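Local structure of L-asparaginase I (Vibrio cholerae, 2OCD) at residues H52-L57 with A72-A77; S61-A66 with I87-D92. The protein probably hydrolyses L-asparagine to L-aspartate and ammonium, and works as a homotetramer of the asparaginase 1 family. All blocks are in the same frame, centred on the assembly; numbering follows the deposited sequence.

Contact 1: residues H52-L57 with A72-A77; sequences HEYDPL and ADDIAA. With ACT (acetate ion), chain F.
H52 and Y54, on strand 48-58, the outermost strand of the sheet within this chain, face D74 on helix 65-78. The backbones stay well apart. The nearest CA atoms are those of H52 and D74, at 9.8 Å, so side chains alone bridge strand and helix.

The main link is one hydrogen bond. Y54 OH donates to D74 OD1 at 2.5 Å, a short bond whose exact length is uncertain. The oxygen is met on its anti side, and the hydroxyl lies slightly out of the carboxylate plane. Ring and carboxylate planes are turned 64° apart. D74 reaches across with CG anti to its backbone N (chi1 176°), while Y54 extends from the opposite direction. D74 OD2 has a second, weak hydrogen bond to Y7 OH of strand 5-12.

H52 approaches less closely, with CD2 4.2 Å from D74 OD1. Its NE2 donates a nearly straight bond (172°) to acetate O at 2.9 Å. The other acetate oxygen, OXT, sits 3.6 Å above the Y54 ring plane, over its centre. The acetate probably comes from the crystallisation liquor.

The aspartate thus joins two tyrosines, one from each of two adjacent strands, to the helix. D74, with OD1 5.1 Å from H52 NE2, and in the crystal the acetate, may favour a protonated H52; its charge is not seen.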
ATOM      1  N   HIS B  52       2.909  -4.862  38.043  1.00 15.98           N
ATOM      2  CA  HIS B  52       3.534  -5.961  38.733  1.00 16.58           C
ATOM      3  C   HIS B  52       4.553  -6.595  37.813  1.00 17.49           C
ATOM      4  O   HIS B  52       4.216  -7.065  36.755  1.00 18.25           O
ATOM      5  CB  HIS B  52       2.489  -7.047  39.081  1.00 17.11           C
ATOM      6  CG  HIS B  52       3.080  -8.329  39.606  1.00 16.93           C
ATOM      7  ND1 HIS B  52       3.906  -8.376  40.709  1.00 16.92           N
ATOM      8  CD2 HIS B  52       2.957  -9.608  39.180  1.00 18.54           C
ATOM      9  CE1 HIS B  52       4.261  -9.631  40.941  1.00 20.15           C
ATOM     10  NE2 HIS B  52       3.703 -10.401  40.024  1.00 17.19           N
ATOM     11  N   GLU B  53       5.806  -6.633  38.219  1.00 18.39           N
ATOM     12  CA  GLU B  53       6.815  -7.360  37.452  1.00 18.95           C
ATOM     13  C   GLU B  53       6.886  -8.818  37.926  1.00 18.24           C
ATOM     14  O   GLU B  53       6.948  -9.095  39.134  1.00 18.53           O
ATOM     15  CB  GLU B  53       8.187  -6.694  37.578  1.00 19.01           C
ATOM     16  CG  GLU B  53       9.286  -7.570  37.058  1.00 20.39           C
ATOM     17  CD  GLU B  53      10.615  -6.858  36.906  1.00 21.72           C
ATOM     18  OE1 GLU B  53      10.695  -5.617  37.079  1.00 25.37           O
ATOM     19  OE2 GLU B  53      11.594  -7.561  36.580  1.00 24.46           O
ATOM     20  N   TYR B  54       6.901  -9.738  36.975  1.00 17.53           N
ATOM     21  CA  TYR B  54       6.836 -11.162  37.297  1.00 17.58           C
ATOM     22  C   TYR B  54       8.195 -11.552  37.846  1.00 18.78           C
ATOM     23  O   TYR B  54       9.214 -10.935  37.471  1.00 18.97           O
ATOM     24  CB  TYR B  54       6.459 -12.017  36.067  1.00 16.70           C
ATOM     25  CG  TYR B  54       4.987 -12.135  35.808  1.00 14.34           C
ATOM     26  CD1 TYR B  54       4.134 -11.100  36.085  1.00 14.47           C
ATOM     27  CD2 TYR B  54       4.459 -13.269  35.273  1.00 13.50           C
ATOM     28  CE1 TYR B  54       2.790 -11.201  35.856  1.00 16.59           C
ATOM     29  CE2 TYR B  54       3.111 -13.399  35.038  1.00 13.46           C
ATOM     30  CZ  TYR B  54       2.271 -12.367  35.329  1.00 16.04           C
ATOM     31  OH  TYR B  54       0.898 -12.466  35.115  1.00 14.96           O
ATOM     32  N   ASP B  55       8.191 -12.532  38.754  1.00 19.43           N
ATOM     33  CA  ASP B  55       9.394 -13.010  39.411  1.00 20.18           C
ATOM     34  C   ASP B  55       9.226 -14.523  39.658  1.00 20.73           C
ATOM     35  O   ASP B  55       8.708 -14.944  40.686  1.00 21.48           O
ATOM     36  CB  ASP B  55       9.638 -12.217  40.722  1.00 20.39           C
ATOM     37  CG  ASP B  55      10.953 -12.596  41.415  1.00 20.38           C
ATOM     38  OD1 ASP B  55      11.775 -13.301  40.785  1.00 21.03           O
ATOM     39  OD2 ASP B  55      11.163 -12.187  42.588  1.00 21.22           O
ATOM     40  N   PRO B  56       9.740 -15.348  38.753  1.00 21.12           N
ATOM     41  CA  PRO B  56      10.770 -14.959  37.798  1.00 21.26           C
ATOM     42  C   PRO B  56      10.148 -14.389  36.526  1.00 21.57           C
ATOM     43  O   PRO B  56       8.992 -14.648  36.217  1.00 20.82           O
ATOM     44  CB  PRO B  56      11.481 -16.270  37.513  1.00 21.14           C
ATOM     45  CG  PRO B  56      10.341 -17.346  37.662  1.00 20.93           C
ATOM     46  CD  PRO B  56       9.277 -16.735  38.547  1.00 21.08           C
ATOM     47  N   LEU B  57      10.940 -13.596  35.833  1.00 22.36           N
ATOM     48  CA  LEU B  57      10.585 -13.033  34.536  1.00 23.44           C
ATOM     49  C   LEU B  57      10.519 -14.171  33.522  1.00 23.51           C
ATOM     50  O   LEU B  57      11.237 -15.163  33.636  1.00 24.50           O
ATOM     51  CB  LEU B  57      11.667 -12.051  34.104  1.00 22.97           C
ATOM     52  CG  LEU B  57      11.273 -10.822  33.307  1.00 23.68           C
ATOM     53  CD1 LEU B  57      10.216  -9.991  33.999  1.00 22.40           C
ATOM     54  CD2 LEU B  57      12.549  -9.995  33.116  1.00 25.24           C
ATOM     55  N   ALA B  72      -3.004 -16.158  33.296  1.00 11.43           N
ATOM     56  CA  ALA B  72      -4.451 -16.255  33.524  1.00 12.22           C
ATOM     57  C   ALA B  72      -4.761 -16.133  35.015  1.00 12.83           C
ATOM     58  O   ALA B  72      -5.612 -15.380  35.429  1.00 12.91           O
ATOM     59  CB  ALA B  72      -4.988 -17.573  32.968  1.00 12.13           C
ATOM     60  N   ASP B  73      -4.052 -16.874  35.846  1.00 14.22           N
ATOM     61  CA  ASP B  73      -4.336 -16.835  37.280  1.00 14.10           C
ATOM     62  C   ASP B  73      -4.086 -15.480  37.887  1.00 14.37           C
ATOM     63  O   ASP B  73      -4.742 -15.109  38.829  1.00 14.15           O
ATOM     64  CB  ASP B  73      -3.503 -17.858  38.005  1.00 13.99           C
ATOM     65  CG  ASP B  73      -3.900 -19.272  37.668  1.00 15.58           C
ATOM     66  OD1 ASP B  73      -5.048 -19.502  37.192  1.00 15.28           O
ATOM     67  OD2 ASP B  73      -3.036 -20.154  37.902  1.00 18.05           O
ATOM     68  N   ASP B  74      -3.119 -14.760  37.343  1.00 15.22           N
ATOM     69  CA  ASP B  74      -2.747 -13.463  37.850  1.00 15.73           C
ATOM     70  C   ASP B  74      -3.886 -12.508  37.493  1.00 16.56           C
ATOM     71  O   ASP B  74      -4.480 -11.840  38.353  1.00 17.90           O
ATOM     72  CB  ASP B  74      -1.424 -13.075  37.211  1.00 15.60           C
ATOM     73  CG  ASP B  74      -0.982 -11.702  37.576  1.00 16.85           C
ATOM     74  OD1 ASP B  74      -0.260 -11.011  36.813  1.00 17.71           O
ATOM     75  OD2 ASP B  74      -1.377 -11.287  38.640  1.00 21.04           O
ATOM     76  N   ILE B  75      -4.268 -12.506  36.232  1.00 16.70           N
ATOM     77  CA  ILE B  75      -5.440 -11.738  35.826  1.00 16.61           C
ATOM     78  C   ILE B  75      -6.695 -11.975  36.722  1.00 16.54           C
ATOM     79  O   ILE B  75      -7.299 -10.985  37.241  1.00 16.65           O
ATOM     80  CB  ILE B  75      -5.745 -11.968  34.316  1.00 16.95           C
ATOM     81  CG1 ILE B  75      -4.589 -11.417  33.499  1.00 16.53           C
ATOM     82  CG2 ILE B  75      -7.064 -11.244  33.882  1.00 16.92           C
ATOM     83  CD1 ILE B  75      -4.353  -9.961  33.798  1.00 15.67           C
ATOM     84  N   ALA B  76      -7.072 -13.247  36.883  1.00 15.72           N
ATOM     85  CA  ALA B  76      -8.216 -13.660  37.718  1.00 15.90           C
ATOM     86  C   ALA B  76      -8.156 -13.046  39.116  1.00 16.05           C
ATOM     87  O   ALA B  76      -9.155 -12.517  39.627  1.00 15.44           O
ATOM     88  CB  ALA B  76      -8.258 -15.188  37.861  1.00 15.31           C
ATOM     89  N   ALA B  77      -6.972 -13.124  39.724  1.00 15.64           N
ATOM     90  CA  ALA B  77      -6.778 -12.619  41.056  1.00 15.40           C
ATOM     91  C   ALA B  77      -7.005 -11.128  41.033  1.00 15.98           C
ATOM     92  O   ALA B  77      -7.472 -10.583  42.014  1.00 16.95           O
ATOM     93  CB  ALA B  77      -5.410 -12.919  41.543  1.00 13.89           C
TER
HETATM   94  C   ACT F 602       3.046 -13.521  39.554  1.00 54.67           C
HETATM   95  O   ACT F 602       4.266 -13.286  39.794  1.00 54.95           O
HETATM   96  OXT ACT F 602       2.840 -14.297  38.595  1.00 54.53           O
HETATM   97  CH3 ACT F 602       1.902 -12.940  40.349  1.00 54.31           C

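Contact 2: residues S61-A66 with I87-D92; sequences SDMTPA and ILHGTD. With ACT (acetate ion), chain G.
The side chains of M63 and H89 approach from opposite directions, and their ends meet obliquely. M63 is a selenomethionine. Its CE lies 3.8 Å from H89 NE2, neither squarely over the ring nor at its edge. The SE atom is 4.8 Å from the H89 ring centroid and 49° off the ring normal, an oblique Met-aromatic contact, here made by selenium. The M63 chain is bent at chi2 and chi3 (-77° and -65°), which lays the SE-CE end alongside the NE2 corner of the imidazole.

H89 NE2 bonds to T97 OG1 of helix 94-104. This bond helps to set the rotation of the ring that M63 touches. ND1 donates to G90 O in a very short modelled bond, which is doubtful.

At the other end S61 and D92 meet more loosely, with S61 CB 4.2 Å from D92 OD1. The S61 hydroxyl is bonded to D59. D92 OD2 forms a salt bridge with K163, and OD1 accepts a bond from N247 of the second subunit.

An acetate, probably from the crystallisation liquor, lies beside D92. Its OXT takes a weak bond from D92 N at 3.3 Å. T91 and D92 are predicted substrate-binding residues, and T91 is also a predicted catalytic residue, so the acetate sits in the probable active site.

The contact brings the loop leading into helix 65-78 against the loop that follows strand 84-88. That strand lies between strands 5-12 and 112-115 in the sheet, and helix 94-104 also packs on M63 and H89.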
ATOM      1  N   SER B  61      10.384 -17.253  24.237  1.00 20.17           N
ATOM      2  CA  SER B  61      10.661 -18.485  23.501  1.00 20.72           C
ATOM      3  C   SER B  61      10.632 -19.752  24.363  1.00 20.68           C
ATOM      4  O   SER B  61      10.430 -20.835  23.845  1.00 21.26           O
ATOM      5  CB  SER B  61      11.999 -18.386  22.744  1.00 20.91           C
ATOM      6  OG  SER B  61      12.972 -17.697  23.507  1.00 21.97           O
ATOM      7  N   ASP B  62      10.805 -19.611  25.675  1.00 20.92           N
ATOM      8  CA  ASP B  62      10.724 -20.724  26.600  1.00 21.13           C
ATOM      9  C   ASP B  62       9.349 -20.957  27.185  1.00 21.20           C
ATOM     10  O   ASP B  62       9.132 -21.978  27.816  1.00 21.32           O
ATOM     11  CB  ASP B  62      11.713 -20.506  27.715  1.00 21.24           C
ATOM     12  CG  ASP B  62      13.132 -20.449  27.205  1.00 24.43           C
ATOM     13  OD1 ASP B  62      13.388 -20.897  26.047  1.00 27.51           O
ATOM     14  OD2 ASP B  62      14.003 -19.923  27.948  1.00 30.00           O
HETATM   15  N   MSE B  63       8.418 -20.035  26.942  1.00 21.35           N
HETATM   16  CA  MSE B  63       7.068 -20.130  27.475  1.00 21.97           C
HETATM   17  C   MSE B  63       6.498 -21.547  27.388  1.00 20.71           C
HETATM   18  O   MSE B  63       6.821 -22.322  26.495  1.00 20.34           O
HETATM   19  CB  MSE B  63       6.067 -19.241  26.705  1.00 23.00           C
HETATM   20  CG  MSE B  63       6.251 -17.742  26.731  1.00 26.50           C
HETATM   21 SE   MSE B  63       5.708 -16.873  28.337  0.80 36.84          SE
HETATM   22  CE  MSE B  63       3.757 -17.220  28.330  1.00 34.28           C
ATOM     23  N   THR B  64       5.528 -21.785  28.259  1.00 19.15           N
ATOM     24  CA  THR B  64       4.903 -23.065  28.445  1.00 17.23           C
ATOM     25  C   THR B  64       3.452 -22.829  28.782  1.00 16.68           C
ATOM     26  O   THR B  64       3.051 -21.717  29.194  1.00 16.26           O
ATOM     27  CB  THR B  64       5.639 -23.815  29.577  1.00 17.63           C
ATOM     28  OG1 THR B  64       6.486 -24.817  28.987  1.00 16.53           O
ATOM     29  CG2 THR B  64       4.690 -24.415  30.572  1.00 14.91           C
ATOM     30  N   PRO B  65       2.624 -23.848  28.580  1.00 15.64           N
ATOM     31  CA  PRO B  65       1.246 -23.645  28.989  1.00 15.28           C
ATOM     32  C   PRO B  65       1.100 -23.439  30.513  1.00 15.78           C
ATOM     33  O   PRO B  65       0.171 -22.731  30.948  1.00 16.28           O
ATOM     34  CB  PRO B  65       0.556 -24.902  28.476  1.00 15.53           C
ATOM     35  CG  PRO B  65       1.485 -25.404  27.344  1.00 15.50           C
ATOM     36  CD  PRO B  65       2.830 -25.146  27.926  1.00 15.31           C
ATOM     37  N   ALA B  66       2.007 -24.024  31.317  1.00 15.46           N
ATOM     38  CA  ALA B  66       2.161 -23.611  32.734  1.00 15.57           C
ATOM     39  C   ALA B  66       2.271 -22.076  32.880  1.00 15.80           C
ATOM     40  O   ALA B  66       1.599 -21.469  33.708  1.00 15.63           O
ATOM     41  CB  ALA B  66       3.336 -24.321  33.410  1.00 14.44           C
ATOM     42  N   ILE B  87      -0.874  -6.771  29.258  1.00 12.47           N
ATOM     43  CA  ILE B  87       0.124  -7.782  29.524  1.00 11.97           C
ATOM     44  C   ILE B  87       1.310  -7.459  28.626  1.00 12.50           C
ATOM     45  O   ILE B  87       1.224  -7.586  27.391  1.00 12.23           O
ATOM     46  CB  ILE B  87      -0.435  -9.192  29.228  1.00 11.81           C
ATOM     47  CG1 ILE B  87      -1.508  -9.578  30.248  1.00 12.20           C
ATOM     48  CG2 ILE B  87       0.655 -10.262  29.245  1.00 12.41           C
ATOM     49  CD1 ILE B  87      -2.553 -10.621  29.712  1.00  9.89           C
ATOM     50  N   LEU B  88       2.409  -7.031  29.250  1.00 12.47           N
ATOM     51  CA  LEU B  88       3.715  -6.888  28.557  1.00 12.49           C
ATOM     52  C   LEU B  88       4.411  -8.214  28.466  1.00 11.22           C
ATOM     53  O   LEU B  88       4.475  -8.938  29.411  1.00 11.82           O
ATOM     54  CB  LEU B  88       4.645  -5.878  29.241  1.00 12.73           C
ATOM     55  CG  LEU B  88       4.061  -4.470  29.342  1.00 13.14           C
ATOM     56  CD1 LEU B  88       5.103  -3.524  30.020  1.00 10.71           C
ATOM     57  CD2 LEU B  88       3.549  -3.982  27.884  1.00 10.74           C
ATOM     58  N   HIS B  89       4.945  -8.494  27.298  1.00 11.36           N
ATOM     59  CA  HIS B  89       5.287  -9.849  26.850  1.00 11.09           C
ATOM     60  C   HIS B  89       6.349  -9.730  25.751  1.00 10.57           C
ATOM     61  O   HIS B  89       6.377  -8.766  25.037  1.00  9.75           O
ATOM     62  CB  HIS B  89       4.020 -10.490  26.290  1.00 11.32           C
ATOM     63  CG  HIS B  89       4.109 -11.967  26.083  1.00 12.46           C
ATOM     64  ND1 HIS B  89       4.965 -12.549  25.169  1.00 12.76           N
ATOM     65  CD2 HIS B  89       3.413 -12.983  26.647  1.00 12.65           C
ATOM     66  CE1 HIS B  89       4.793 -13.857  25.186  1.00 10.60           C
ATOM     67  NE2 HIS B  89       3.851 -14.142  26.067  1.00 12.64           N
ATOM     68  N   GLY B  90       7.255 -10.685  25.648  1.00 11.07           N
ATOM     69  CA  GLY B  90       8.166 -10.721  24.540  1.00 10.95           C
ATOM     70  C   GLY B  90       7.419 -11.133  23.279  1.00 11.49           C
ATOM     71  O   GLY B  90       6.442 -11.881  23.351  1.00 10.53           O
ATOM     72  N   THR B  91       7.914 -10.661  22.130  1.00 11.45           N
ATOM     73  CA  THR B  91       7.231 -10.851  20.859  1.00 11.89           C
ATOM     74  C   THR B  91       7.309 -12.282  20.299  1.00 12.38           C
ATOM     75  O   THR B  91       6.421 -12.691  19.545  1.00 12.77           O
ATOM     76  CB  THR B  91       7.718  -9.851  19.734  1.00 11.41           C
ATOM     77  OG1 THR B  91       9.118 -10.028  19.540  1.00 11.23           O
ATOM     78  CG2 THR B  91       7.417  -8.390  20.080  1.00  8.50           C
ATOM     79  N   ASP B  92       8.345 -13.048  20.592  1.00 12.23           N
ATOM     80  CA  ASP B  92       8.457 -14.323  19.855  1.00 11.82           C
ATOM     81  C   ASP B  92       7.183 -15.184  19.935  1.00 10.99           C
ATOM     82  O   ASP B  92       6.810 -15.817  18.951  1.00 11.55           O
ATOM     83  CB  ASP B  92       9.675 -15.132  20.308  1.00 12.46           C
ATOM     84  CG  ASP B  92      10.993 -14.531  19.816  1.00 14.28           C
ATOM     85  OD1 ASP B  92      12.065 -14.930  20.342  1.00 18.58           O
ATOM     86  OD2 ASP B  92      10.967 -13.661  18.917  1.00 18.91           O
TER
HETATM   87  C   ACT G 603      11.839 -12.074  23.135  1.00 51.87           C
HETATM   88  O   ACT G 603      11.935 -11.098  23.942  1.00 51.38           O
HETATM   89  OXT ACT G 603      11.021 -11.945  22.196  1.00 51.35           O
HETATM   90  CH3 ACT G 603      12.651 -13.344  23.250  1.00 51.76           C

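The centres of contacts 1 and 2 are 12 Å apart, on the same side of the chain's centre. Both lie in the N-terminal asparaginase region. Along the chain their segments alternate: 52-57, 61-66, 72-77, 87-92. Helix 65-78 is shared. Its start belongs to contact 2 and its later turns to contact 1. The helix forms the crossover from strand 48-58 to strand 84-88, two parallel strands of the mixed sheet with strand 5-12 between them. Contact 1 joins the helix to the strand that is outermost within this chain. Contact 2 lies at the probable active site, where the second subunit also approaches. One beta-alpha-beta unit therefore connects that side of the sheet with the predicted substrate-binding loops.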